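Local coordinates for malate synthase (Haloferax volcanii, PDB 3OYZ), which catalyses the magnesium-dependent Claisen condensation of acetyl-CoA with glyoxylate and the hydrolysis of the malyl-CoA formed, yielding malate for the glyoxylate cycle, at residues Thr19-Glu24 with Ala28-Arg33; Leu185-Glu190 with Gly255-Thr260; Met197-Pro202 with Pro207-Leu212. All coordinates share one frame; numbering follows the deposited sequence.

Contact 1: Thr19-Glu24 with Ala28-Arg33. With ACO (acetyl coenzyme *a), chain B.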
loop_
_atom_site.group_PDB
_atom_site.type_symbol
_atom_site.label_atom_id
_atom_site.label_comp_id
_atom_site.label_asym_id
_atom_site.label_seq_id
_atom_site.Cartn_x
_atom_site.Cartn_y
_atom_site.Cartn_z
ATOM N N THR A 19 21.061 26.114 -9.716
ATOM C CA THR A 19 20.842 27.466 -10.215
ATOM C C THR A 19 22.131 28.315 -10.099
ATOM O O THR A 19 22.231 29.368 -10.727
ATOM C CB THR A 19 19.773 28.145 -9.367
ATOM O OG1 THR A 19 20.301 28.075 -8.042
ATOM C CG2 THR A 19 18.487 27.313 -9.411
ATOM N N ALA A 20 23.083 27.865 -9.298
ATOM C CA ALA A 20 24.312 28.602 -9.015
ATOM C C ALA A 20 25.412 27.668 -8.509
ATOM O O ALA A 20 25.338 27.169 -7.388
ATOM C CB ALA A 20 24.075 29.738 -8.024
ATOM N N VAL A 21 26.455 27.429 -9.311
ATOM C CA VAL A 21 27.527 26.515 -8.905
ATOM C C VAL A 21 28.813 27.306 -8.643
ATOM O O VAL A 21 29.094 28.275 -9.341
ATOM C CB VAL A 21 27.742 25.426 -9.978
ATOM C CG1 VAL A 21 28.803 24.408 -9.562
ATOM C CG2 VAL A 21 26.429 24.710 -10.242
ATOM N N GLU A 22 29.556 26.938 -7.605
ATOM C CA GLU A 22 30.751 27.698 -7.240
ATOM C C GLU A 22 32.018 27.145 -7.915
ATOM O O GLU A 22 32.008 26.050 -8.486
ATOM C CB GLU A 22 30.898 27.805 -5.718
ATOM C CG GLU A 22 31.894 28.888 -5.257
ATOM C CD GLU A 22 31.662 29.372 -3.821
ATOM O OE1 GLU A 22 31.534 28.542 -2.885
ATOM O OE2 GLU A 22 31.605 30.610 -3.638
ATOM N N GLY A 23 33.110 27.911 -7.851
ATOM C CA GLY A 23 34.356 27.546 -8.523
ATOM C C GLY A 23 34.425 28.587 -9.617
ATOM O O GLY A 23 35.217 29.532 -9.532
ATOM N N GLU A 24 33.587 28.418 -10.635
ATOM C CA GLU A 24 33.040 29.570 -11.343
ATOM C C GLU A 24 33.848 30.239 -12.459
ATOM O O GLU A 24 34.684 31.127 -12.249
ATOM C CB GLU A 24 32.622 30.654 -10.338
ATOM C CG GLU A 24 31.797 31.784 -10.944
ATOM C CD GLU A 24 32.346 33.168 -10.638
ATOM O OE1 GLU A 24 31.853 33.800 -9.677
ATOM O OE2 GLU A 24 33.264 33.627 -11.355
ATOM N N ALA A 28 25.669 30.525 -13.427
ATOM C CA ALA A 28 24.489 30.124 -14.183
ATOM C C ALA A 28 24.663 29.134 -15.327
ATOM O O ALA A 28 23.729 28.908 -16.099
ATOM C CB ALA A 28 23.779 31.336 -14.698
ATOM N N LYS A 29 25.845 28.544 -15.453
ATOM C CA LYS A 29 26.205 27.811 -16.659
ATOM C C LYS A 29 25.240 26.629 -16.850
ATOM O O LYS A 29 24.633 26.465 -17.905
ATOM C CB LYS A 29 27.654 27.297 -16.578
ATOM C CG LYS A 29 28.056 26.533 -17.874
ATOM C CD LYS A 29 29.108 25.430 -17.677
ATOM C CE LYS A 29 30.301 25.920 -16.836
ATOM N NZ LYS A 29 31.058 24.813 -16.176
ATOM N N MET A 30 25.018 25.846 -15.797
ATOM C CA MET A 30 24.006 24.781 -15.929
ATOM C C MET A 30 22.606 25.223 -16.322
ATOM O O MET A 30 21.991 24.537 -17.119
ATOM C CB MET A 30 23.986 23.879 -14.708
ATOM C CG MET A 30 25.379 23.448 -14.339
ATOM S SD MET A 30 25.227 21.800 -13.640
ATOM C CE MET A 30 26.182 22.063 -12.178
ATOM N N LEU A 31 22.110 26.363 -15.864
ATOM C CA LEU A 31 20.826 26.839 -16.345
ATOM C C LEU A 31 20.783 27.312 -17.790
ATOM O O LEU A 31 19.768 27.118 -18.511
ATOM C CB LEU A 31 20.347 27.990 -15.452
ATOM C CG LEU A 31 20.172 27.843 -13.941
ATOM C CD1 LEU A 31 19.735 29.158 -13.355
ATOM C CD2 LEU A 31 19.202 26.683 -13.580
ATOM N N ARG A 32 21.849 28.013 -18.207
ATOM C CA ARG A 32 21.916 28.540 -19.590
ATOM C C ARG A 32 21.909 27.381 -20.551
ATOM O O ARG A 32 21.223 27.406 -21.541
ATOM C CB ARG A 32 23.149 29.438 -19.828
ATOM C CG ARG A 32 23.259 30.585 -18.837
ATOM C CD ARG A 32 24.011 31.806 -19.417
ATOM N NE ARG A 32 24.603 32.570 -18.332
ATOM C CZ ARG A 32 24.040 33.665 -17.857
ATOM N NH1 ARG A 32 22.982 34.189 -18.454
ATOM N NH2 ARG A 32 24.635 34.276 -16.866
ATOM N N ARG A 33 22.630 26.321 -20.226
ATOM C CA ARG A 33 22.650 25.158 -21.108
ATOM C C ARG A 33 21.309 24.425 -21.122
ATOM O O ARG A 33 20.774 24.112 -22.192
ATOM C CB ARG A 33 23.779 24.247 -20.612
ATOM C CG ARG A 33 23.689 22.851 -21.190
ATOM C CD ARG A 33 24.664 21.799 -20.659
ATOM N NE ARG A 33 24.869 20.763 -21.674
ATOM C CZ ARG A 33 25.881 20.758 -22.541
ATOM N NH1 ARG A 33 26.797 21.725 -22.534
ATOM N NH2 ARG A 33 26.001 19.767 -23.413
HETATM N N1A ACO B . 21.253 20.645 -15.650
HETATM C C2A ACO B . 21.934 21.269 -16.631
HETATM N N3A ACO B . 23.015 20.699 -17.192
HETATM C C4A ACO B . 23.502 19.492 -16.804
HETATM C C5A ACO B . 22.772 18.783 -15.731
HETATM C C6A ACO B . 21.606 19.451 -15.121
HETATM N N6A ACO B . 20.995 18.786 -14.105
HETATM N N7A ACO B . 23.410 17.628 -15.501
HETATM C C8A ACO B . 24.475 17.598 -16.337
HETATM N N9A ACO B . 24.502 18.670 -17.140
HETATM C C1B ACO B . 25.547 18.897 -18.189
HETATM C C2B ACO B . 26.880 18.419 -17.628
HETATM O O2B ACO B . 27.469 19.478 -16.876
HETATM C C3B ACO B . 27.654 18.030 -18.872
HETATM O O3B ACO B . 28.072 19.297 -19.388
HETATM P P3B ACO B . 29.357 19.566 -20.382
HETATM O O7A ACO B . 28.604 19.745 -21.691
HETATM O O8A ACO B . 30.152 18.293 -20.177
HETATM O O9A ACO B . 30.076 20.787 -19.854
HETATM C C4B ACO B . 26.563 17.445 -19.755
HETATM O O4B ACO B . 25.347 18.106 -19.375
HETATM C C5B ACO B . 26.375 15.953 -19.507
HETATM O O5B ACO B . 26.534 15.742 -18.103
HETATM P P1A ACO B . 26.700 14.277 -17.470
HETATM O O1A ACO B . 27.981 13.586 -17.812
HETATM O O2A ACO B . 25.471 13.544 -17.921
HETATM O O3A ACO B . 26.658 14.362 -15.871
HETATM P P2A ACO B . 27.890 14.917 -15.009
HETATM O O4A ACO B . 28.235 16.112 -15.839
HETATM O O5A ACO B . 28.700 13.719 -14.560
HETATM O O6A ACO B . 27.271 15.440 -13.599
HETATM C CBP ACO B . 25.639 15.585 -11.764
HETATM C CCP ACO B . 26.401 14.684 -12.743
HETATM C CDP ACO B . 26.606 16.368 -10.878
HETATM C CEP ACO B . 24.830 14.666 -10.858
HETATM C CAP ACO B . 24.755 16.618 -12.476
HETATM O OAP ACO B . 24.060 15.870 -13.464
HETATM C C9P ACO B . 23.733 17.289 -11.581
HETATM O O9P ACO B . 24.099 18.118 -10.742
HETATM N N8P ACO B . 22.456 16.905 -11.742
HETATM C C7P ACO B . 21.419 17.522 -10.924
HETATM C C6P ACO B . 21.424 17.047 -9.463
HETATM C C5P ACO B . 20.132 17.576 -8.869
HETATM O O5P ACO B . 19.355 18.219 -9.572
HETATM N N4P ACO B . 19.904 17.242 -7.599
HETATM C C3P ACO B . 18.712 17.605 -6.853
HETATM C C2P ACO B . 17.470 16.876 -7.373
HETATM S S1P ACO B . 17.532 15.411 -6.384
HETATM C C ACO B . 16.926 15.739 -4.847
HETATM O O ACO B . 16.792 16.862 -4.403
HETATM C CH3 ACO B . 16.598 14.554 -3.991
#

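Contact 2: Leu185-Glu190 with Gly255-Thr260. With PYR (pyruvic acid), chain C; ACO (acetyl coenzyme *a), chain B.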
loop_
_atom_site.group_PDB
_atom_site.type_symbol
_atom_site.label_atom_id
_atom_site.label_comp_id
_atom_site.label_asym_id
_atom_site.label_seq_id
_atom_site.Cartn_x
_atom_site.Cartn_y
_atom_site.Cartn_z
ATOM N N LEU A 185 1.587 19.384 -9.889
ATOM C CA LEU A 185 2.187 18.056 -9.833
ATOM C C LEU A 185 2.345 17.647 -8.349
ATOM O O LEU A 185 2.654 18.481 -7.449
ATOM C CB LEU A 185 3.633 18.028 -10.400
ATOM C CG LEU A 185 3.737 18.632 -11.819
ATOM C CD1 LEU A 185 5.209 18.739 -12.196
ATOM C CD2 LEU A 185 3.114 17.590 -12.731
ATOM N N LEU A 186 2.191 16.342 -8.157
ATOM C CA LEU A 186 2.522 15.742 -6.866
ATOM C C LEU A 186 3.705 14.870 -7.192
ATOM O O LEU A 186 3.580 13.889 -7.955
ATOM C CB LEU A 186 1.372 14.835 -6.376
ATOM C CG LEU A 186 0.023 15.579 -6.298
ATOM C CD1 LEU A 186 -1.075 14.504 -5.836
ATOM C CD2 LEU A 186 0.192 16.844 -5.387
ATOM N N VAL A 187 4.845 15.186 -6.580
ATOM C CA VAL A 187 6.069 14.550 -7.072
ATOM C C VAL A 187 6.723 13.817 -5.939
ATOM O O VAL A 187 6.968 14.432 -4.942
ATOM C CB VAL A 187 7.107 15.617 -7.582
ATOM C CG1 VAL A 187 8.338 14.964 -8.179
ATOM C CG2 VAL A 187 6.466 16.552 -8.591
ATOM N N ASP A 188 7.019 12.521 -6.034
ATOM C CA ASP A 188 7.702 11.860 -4.930
ATOM C C ASP A 188 9.154 12.306 -4.776
ATOM O O ASP A 188 9.844 12.478 -5.791
ATOM C CB ASP A 188 7.672 10.353 -5.116
ATOM C CG ASP A 188 6.275 9.810 -4.867
ATOM O OD1 ASP A 188 5.585 10.500 -4.093
ATOM O OD2 ASP A 188 5.862 8.818 -5.455
ATOM N N GLY A 189 9.593 12.414 -3.524
ATOM C CA GLY A 189 10.979 12.682 -3.237
ATOM C C GLY A 189 11.548 11.544 -2.429
ATOM O O GLY A 189 11.686 11.668 -1.236
ATOM N N GLU A 190 11.952 10.471 -3.089
ATOM C CA GLU A 190 12.341 9.252 -2.382
ATOM C C GLU A 190 13.513 9.425 -1.428
ATOM O O GLU A 190 13.598 8.674 -0.453
ATOM C CB GLU A 190 12.588 8.077 -3.318
ATOM C CG GLU A 190 11.357 7.246 -3.687
ATOM C CD GLU A 190 10.627 7.739 -4.928
ATOM O OE1 GLU A 190 10.886 8.908 -5.273
ATOM O OE2 GLU A 190 9.775 7.019 -5.508
ATOM N N GLY A 255 5.186 10.120 -15.191
ATOM C CA GLY A 255 6.315 11.040 -15.262
ATOM C C GLY A 255 7.417 10.662 -14.306
ATOM O O GLY A 255 7.153 9.973 -13.306
ATOM N N ILE A 256 8.640 11.122 -14.550
ATOM C CA ILE A 256 9.726 10.756 -13.652
ATOM C C ILE A 256 10.686 11.910 -13.554
ATOM O O ILE A 256 10.770 12.685 -14.483
ATOM C CB ILE A 256 10.450 9.402 -13.992
ATOM C CG1 ILE A 256 11.435 8.986 -12.883
ATOM C CG2 ILE A 256 11.140 9.530 -15.423
ATOM C CD1 ILE A 256 11.881 7.506 -12.925
ATOM N N TRP A 257 11.391 12.041 -12.436
ATOM C CA TRP A 257 12.394 13.091 -12.287
ATOM C C TRP A 257 13.597 12.689 -13.198
ATOM O O TRP A 257 13.874 11.503 -13.353
ATOM C CB TRP A 257 12.882 13.056 -10.856
ATOM C CG TRP A 257 13.518 14.270 -10.271
ATOM C CD1 TRP A 257 14.723 14.876 -10.653
ATOM C CD2 TRP A 257 13.055 14.971 -9.109
ATOM N NE1 TRP A 257 14.947 15.967 -9.837
ATOM C CE2 TRP A 257 13.958 16.034 -8.877
ATOM C CE3 TRP A 257 11.916 14.839 -8.273
ATOM C CZ2 TRP A 257 13.777 16.938 -7.825
ATOM C CZ3 TRP A 257 11.714 15.744 -7.263
ATOM C CH2 TRP A 257 12.655 16.785 -7.016
ATOM N N SER A 258 14.248 13.679 -13.802
ATOM C CA SER A 258 15.468 13.471 -14.607
ATOM C C SER A 258 16.605 14.254 -14.010
ATOM O O SER A 258 16.381 15.384 -13.602
ATOM C CB SER A 258 15.203 13.949 -16.030
ATOM O OG SER A 258 14.485 12.898 -16.594
ATOM N N LEU A 259 17.789 13.661 -13.844
ATOM C CA LEU A 259 18.865 14.383 -13.146
ATOM C C LEU A 259 19.889 14.886 -14.192
ATOM O O LEU A 259 20.756 15.717 -13.899
ATOM C CB LEU A 259 19.567 13.495 -12.102
ATOM C CG LEU A 259 18.606 13.097 -10.964
ATOM C CD1 LEU A 259 19.283 12.126 -10.063
ATOM C CD2 LEU A 259 18.288 14.422 -10.255
ATOM N N THR A 260 19.846 14.289 -15.379
ATOM C CA THR A 260 20.867 14.601 -16.396
ATOM C C THR A 260 20.235 14.763 -17.765
ATOM O O THR A 260 19.147 14.235 -18.038
ATOM C CB THR A 260 21.942 13.475 -16.504
ATOM O OG1 THR A 260 21.356 12.286 -17.051
ATOM C CG2 THR A 260 22.597 13.131 -15.177
HETATM C C PYR C . 14.307 14.025 -2.683
HETATM O O PYR C . 14.345 14.363 -1.451
HETATM O OXT PYR C . 14.220 12.804 -3.073
HETATM C CA PYR C . 14.218 15.062 -3.613
HETATM O O3 PYR C . 14.175 16.301 -3.210
HETATM C CB PYR C . 14.089 14.756 -5.058
HETATM N N1A ACO B . 21.253 20.645 -15.650
HETATM C C2A ACO B . 21.934 21.269 -16.631
HETATM N N3A ACO B . 23.015 20.699 -17.192
HETATM C C4A ACO B . 23.502 19.492 -16.804
HETATM C C5A ACO B . 22.772 18.783 -15.731
HETATM C C6A ACO B . 21.606 19.451 -15.121
HETATM N N6A ACO B . 20.995 18.786 -14.105
HETATM N N7A ACO B . 23.410 17.628 -15.501
HETATM C C8A ACO B . 24.475 17.598 -16.337
HETATM N N9A ACO B . 24.502 18.670 -17.140
HETATM C C1B ACO B . 25.547 18.897 -18.189
HETATM C C2B ACO B . 26.880 18.419 -17.628
HETATM O O2B ACO B . 27.469 19.478 -16.876
HETATM C C3B ACO B . 27.654 18.030 -18.872
HETATM O O3B ACO B . 28.072 19.297 -19.388
HETATM P P3B ACO B . 29.357 19.566 -20.382
HETATM O O7A ACO B . 28.604 19.745 -21.691
HETATM O O8A ACO B . 30.152 18.293 -20.177
HETATM O O9A ACO B . 30.076 20.787 -19.854
HETATM C C4B ACO B . 26.563 17.445 -19.755
HETATM O O4B ACO B . 25.347 18.106 -19.375
HETATM C C5B ACO B . 26.375 15.953 -19.507
HETATM O O5B ACO B . 26.534 15.742 -18.103
HETATM P P1A ACO B . 26.700 14.277 -17.470
HETATM O O1A ACO B . 27.981 13.586 -17.812
HETATM O O2A ACO B . 25.471 13.544 -17.921
HETATM O O3A ACO B . 26.658 14.362 -15.871
HETATM P P2A ACO B . 27.890 14.917 -15.009
HETATM O O4A ACO B . 28.235 16.112 -15.839
HETATM O O5A ACO B . 28.700 13.719 -14.560
HETATM O O6A ACO B . 27.271 15.440 -13.599
HETATM C CBP ACO B . 25.639 15.585 -11.764
HETATM C CCP ACO B . 26.401 14.684 -12.743
HETATM C CDP ACO B . 26.606 16.368 -10.878
HETATM C CEP ACO B . 24.830 14.666 -10.858
HETATM C CAP ACO B . 24.755 16.618 -12.476
HETATM O OAP ACO B . 24.060 15.870 -13.464
HETATM C C9P ACO B . 23.733 17.289 -11.581
HETATM O O9P ACO B . 24.099 18.118 -10.742
HETATM N N8P ACO B . 22.456 16.905 -11.742
HETATM C C7P ACO B . 21.419 17.522 -10.924
HETATM C C6P ACO B . 21.424 17.047 -9.463
HETATM C C5P ACO B . 20.132 17.576 -8.869
HETATM O O5P ACO B . 19.355 18.219 -9.572
HETATM N N4P ACO B . 19.904 17.242 -7.599
HETATM C C3P ACO B . 18.712 17.605 -6.853
HETATM C C2P ACO B . 17.470 16.876 -7.373
HETATM S S1P ACO B . 17.532 15.411 -6.384
HETATM C C ACO B . 16.926 15.739 -4.847
HETATM O O ACO B . 16.792 16.862 -4.403
HETATM C CH3 ACO B . 16.598 14.554 -3.991
#

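Contact 3: Met197-Pro202 with Pro207-Leu212. With K (potassium ion), chain F.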
loop_
_atom_site.group_PDB
_atom_site.type_symbol
_atom_site.label_atom_id
_atom_site.label_comp_id
_atom_site.label_asym_id
_atom_site.label_seq_id
_atom_site.Cartn_x
_atom_site.Cartn_y
_atom_site.Cartn_z
ATOM N N MET A 197 11.279 8.465 6.838
ATOM C CA MET A 197 10.778 7.157 7.211
ATOM C C MET A 197 11.835 6.374 8.020
ATOM O O MET A 197 11.462 5.329 8.626
ATOM C CB MET A 197 10.320 6.359 5.957
ATOM C CG MET A 197 9.124 7.082 5.160
ATOM S SD MET A 197 7.599 6.724 6.174
ATOM C CE MET A 197 7.250 5.084 5.517
ATOM N N ARG A 198 13.088 6.865 8.071
ATOM C CA ARG A 198 14.177 6.148 8.794
ATOM C C ARG A 198 14.507 4.792 8.153
ATOM O O ARG A 198 14.858 3.842 8.833
ATOM C CB ARG A 198 14.018 6.022 10.327
ATOM C CG ARG A 198 13.699 7.392 10.952
ATOM C CD ARG A 198 13.788 7.537 12.458
ATOM N NE ARG A 198 13.069 6.484 13.149
ATOM C CZ ARG A 198 13.227 6.258 14.453
ATOM N NH1 ARG A 198 14.076 7.014 15.160
ATOM N NH2 ARG A 198 12.564 5.270 15.030
ATOM N N ALA A 199 14.459 4.707 6.828
ATOM C CA ALA A 199 14.652 3.427 6.240
ATOM C C ALA A 199 16.169 3.224 6.058
ATOM O O ALA A 199 16.931 4.177 5.965
ATOM C CB ALA A 199 13.927 3.336 4.910
ATOM N N MET A 200 16.558 1.972 5.883
ATOM C CA MET A 200 17.947 1.692 5.534
ATOM C C MET A 200 18.038 0.458 4.674
ATOM O O MET A 200 17.149 -0.406 4.630
ATOM C CB MET A 200 18.844 1.690 6.775
ATOM C CG MET A 200 18.607 0.604 7.786
ATOM S SD MET A 200 19.443 1.081 9.341
ATOM C CE MET A 200 19.006 -0.386 10.193
ATOM N N THR A 201 19.089 0.416 3.866
ATOM C CA THR A 201 19.293 -0.809 3.073
ATOM C C THR A 201 20.757 -1.265 3.188
ATOM O O THR A 201 21.603 -0.398 3.390
ATOM C CB THR A 201 19.034 -0.505 1.568
ATOM O OG1 THR A 201 19.935 0.534 1.158
ATOM C CG2 THR A 201 17.552 -0.063 1.251
ATOM N N PRO A 202 21.071 -2.556 2.963
ATOM C CA PRO A 202 22.483 -3.023 3.070
ATOM C C PRO A 202 23.467 -2.250 2.151
ATOM O O PRO A 202 24.565 -1.897 2.593
ATOM C CB PRO A 202 22.369 -4.492 2.663
ATOM C CG PRO A 202 20.923 -4.858 2.957
ATOM C CD PRO A 202 20.223 -3.625 2.404
ATOM N N PRO A 207 15.458 2.495 -1.040
ATOM C CA PRO A 207 14.390 1.518 -1.207
ATOM C C PRO A 207 13.479 1.901 -2.414
ATOM O O PRO A 207 13.377 3.042 -2.841
ATOM C CB PRO A 207 13.541 1.675 0.093
ATOM C CG PRO A 207 14.361 2.457 1.009
ATOM C CD PRO A 207 15.365 3.284 0.197
ATOM N N ALA A 208 12.708 0.956 -2.914
ATOM C CA ALA A 208 11.823 1.174 -4.051
ATOM C C ALA A 208 10.472 1.863 -3.731
ATOM O O ALA A 208 9.844 2.455 -4.636
ATOM C CB ALA A 208 11.633 -0.188 -4.746
ATOM N N TRP A 209 10.048 1.809 -2.463
ATOM C CA TRP A 209 8.767 2.421 -1.962
ATOM C C TRP A 209 7.595 2.299 -2.933
ATOM O O TRP A 209 6.975 3.300 -3.317
ATOM C CB TRP A 209 9.022 3.911 -1.723
ATOM C CG TRP A 209 10.078 4.206 -0.715
ATOM C CD1 TRP A 209 11.254 4.874 -0.890
ATOM C CD2 TRP A 209 9.953 3.931 0.686
ATOM N NE1 TRP A 209 11.865 5.013 0.319
ATOM C CE2 TRP A 209 11.090 4.451 1.310
ATOM C CE3 TRP A 209 8.947 3.333 1.464
ATOM C CZ2 TRP A 209 11.305 4.337 2.700
ATOM C CZ3 TRP A 209 9.130 3.264 2.853
ATOM C CH2 TRP A 209 10.321 3.742 3.451
ATOM N N PRO A 210 7.217 1.061 -3.277
ATOM C CA PRO A 210 6.079 0.933 -4.206
ATOM C C PRO A 210 4.812 1.566 -3.691
ATOM O O PRO A 210 4.056 2.144 -4.465
ATOM C CB PRO A 210 5.839 -0.601 -4.324
ATOM C CG PRO A 210 6.669 -1.235 -3.228
ATOM C CD PRO A 210 7.703 -0.227 -2.728
ATOM N N GLU A 211 4.543 1.444 -2.390
ATOM C CA GLU A 211 3.304 2.030 -1.830
ATOM C C GLU A 211 3.260 3.537 -1.882
ATOM O O GLU A 211 2.189 4.107 -2.150
ATOM C CB GLU A 211 3.027 1.624 -0.370
ATOM C CG GLU A 211 2.949 0.098 -0.178
ATOM C CD GLU A 211 4.311 -0.586 0.011
ATOM O OE1 GLU A 211 5.389 0.080 -0.117
ATOM O OE2 GLU A 211 4.302 -1.823 0.233
ATOM N N LEU A 212 4.409 4.181 -1.679
ATOM C CA LEU A 212 4.431 5.629 -1.833
ATOM C C LEU A 212 3.989 6.037 -3.235
ATOM O O LEU A 212 3.219 6.962 -3.379
ATOM C CB LEU A 212 5.808 6.218 -1.527
ATOM C CG LEU A 212 5.985 7.692 -1.816
ATOM C CD1 LEU A 212 5.047 8.677 -1.072
ATOM C CD2 LEU A 212 7.463 8.134 -1.802
HETATM K K K F . 9.317 4.800 10.174
#

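Contact 1: Thr19-Glu24 with Ala28-Arg33
Leu31 reaches across to Thr19 where the loop after strand 13-18, the first of the TIM barrel, turns back onto helix 29-36, the first β-α connection of the fold. The leucine approaches with its branched end rather than alongside: CG, CD1 and CD2 all lie near Thr19 CA, and CD1 comes 3.6 Å from Thr19 O. With CG anti to its own carbonyl carbon (chi1 -57°), the fork is carried off the helix onto the threonine backbone, while Pro48 and Trp46 of strand 45-49 also pack on it. The hydroxyl of Thr19 serves another partner, Asn50, and its carbonyl oxygen accepts a hydrogen bond from Asn65 of helix 59-73, fixing the peptide that the leucine packs against. Without this fork, as with an alanine here, a gap would probably open between helix 29-36 and the Thr19 backbone, and Trp46 and Pro48 would lose a packing partner. Beside this pair, Val21 and Met30 cross at about a right angle. The methionine chain bends at chi2 and chi3 to bring its terminal methyl against one branch of the valine, and CE to Val21 CG2 is a tight 3.3 Å. Acetyl-CoA lies on the same helix: Met30 CB sits 3.8 Å from C2A of the adenine, and Met30 O approaches that carbon too. Arg33 is extended from CG to NE, and O7A of the coenzyme's 3'-phosphate lies over one face of its guanidinium, 2.8 Å from Arg33 NH1.

Contact 2: Leu185-Glu190 with Gly255-Thr260
Val187 of strand 183-188 meets Trp257 of strand 255-258 inside the TIM barrel, their CA atoms 8.3 Å apart and strand 226-229 between the two in the sheet. Along strand 183-188, Leu185 and Leu186 form backbone hydrogen bonds to the flanking strands, and Val187 is the first residue to turn its side chain toward Trp257. Its CG1, anti to the backbone N (chi1 -176°), comes obliquely to the six-membered ring, 3.6 Å from Trp257 CE3 and equally near CZ3; the two side chains cross at about a right angle. Asp188 follows with its carbonyl oxygen 4.0 Å from Trp257 CE3, while its carboxylate is hydrogen-bonded to Thr216. Gly189, the N-cap of helix 190-197, lies against the pyruvate carboxylate, where a CB would be crowded by the ligand carbon C. Glu190 begins the helix, its backbone N 3.3 Å from pyruvate OXT and its carboxylate in a salt bridge with Arg244. The indole thus has the valine coming in obliquely and the pyruvate methyl over one face, pyruvate CB lying 3.2 Å from Trp257 CH2. Thr16 holds the ring's NE1 by a hydrogen bond, and C2P of acetyl-CoA packs 3.6 Å from Trp257 NE1. Beyond the strand, Leu259 O accepts hydrogen bonds from acetyl-CoA N6A and N8P at 3.1 and 3.0 Å, bringing adenine and pantetheine to one carbonyl. Pyruvate here occupies the glyoxylate site; Trp257, backed by Val187, touches both ligands and so probably helps place glyoxylate beside the acetyl group for carbon-carbon bond formation.

Contact 3: Met197-Pro202 with Pro207-Leu212
Trp209 receives Met197 and Ala199 at the far end of its indole. Met197 CB lies 3.6 Å from Trp209 CH2, and its terminal methyl, CE, curled back by bends at chi2 and chi3, comes 3.7 Å from CZ3 of the same ring; the two side chains run past each other in opposite directions. Ala199 CB approaches Trp209 CZ2 obliquely at 3.6 Å. Pro207 packs beside these, its CB over one face of the indole and its CG 4.0 Å from Ala199 CB, while Thr201 adds CG2 at 4.1 Å from that CG. In the next shell, Trp209 NE1 is hydrogen-bonded to Thr194, which helps fix the rotation of the ring, and Tyr193 meets it edge-to-face. Thr201 OG1 is hydrogen-bonded to Gly204 and Glu205, which ties the loop between the segments to itself. Arg198, at positive phi, closes helix 190-197 in a Schellman motif; just before it, Met197 O binds a potassium ion at 2.7 Å. Ser217, Ser221 and Gly252 of a neighbouring subunit bind that same ion, and Arg198 makes a cation-pi contact with Phe10 of that subunit. The contact therefore joins the C-terminal end of helix 190-197 to the start of helix 210-223, for which Trp209 is the N-cap residue, at an interface between copies in the trimer.

Overall arrangement
From the N terminus, contact 1 closes first: a short loop after barrel strand 13-18 folds back on helix 29-36. Contact 2 opens at strand 183-188 and closes at strand 255-258, spanning the last part of the barrel, and contact 3 is nested within that long loop, joining helices 190-197 and 210-223. Contacts 1 and 2 are in series and do not touch, their nearest atoms about 8 Å apart, yet both touch acetyl-CoA. Contacts 2 and 3 do touch, where Glu190 packs on Trp209 and Asp188 on Leu212. Contacts 1 and 3 lie on opposite sides of the chain's centre, their own centres about 32 Å apart.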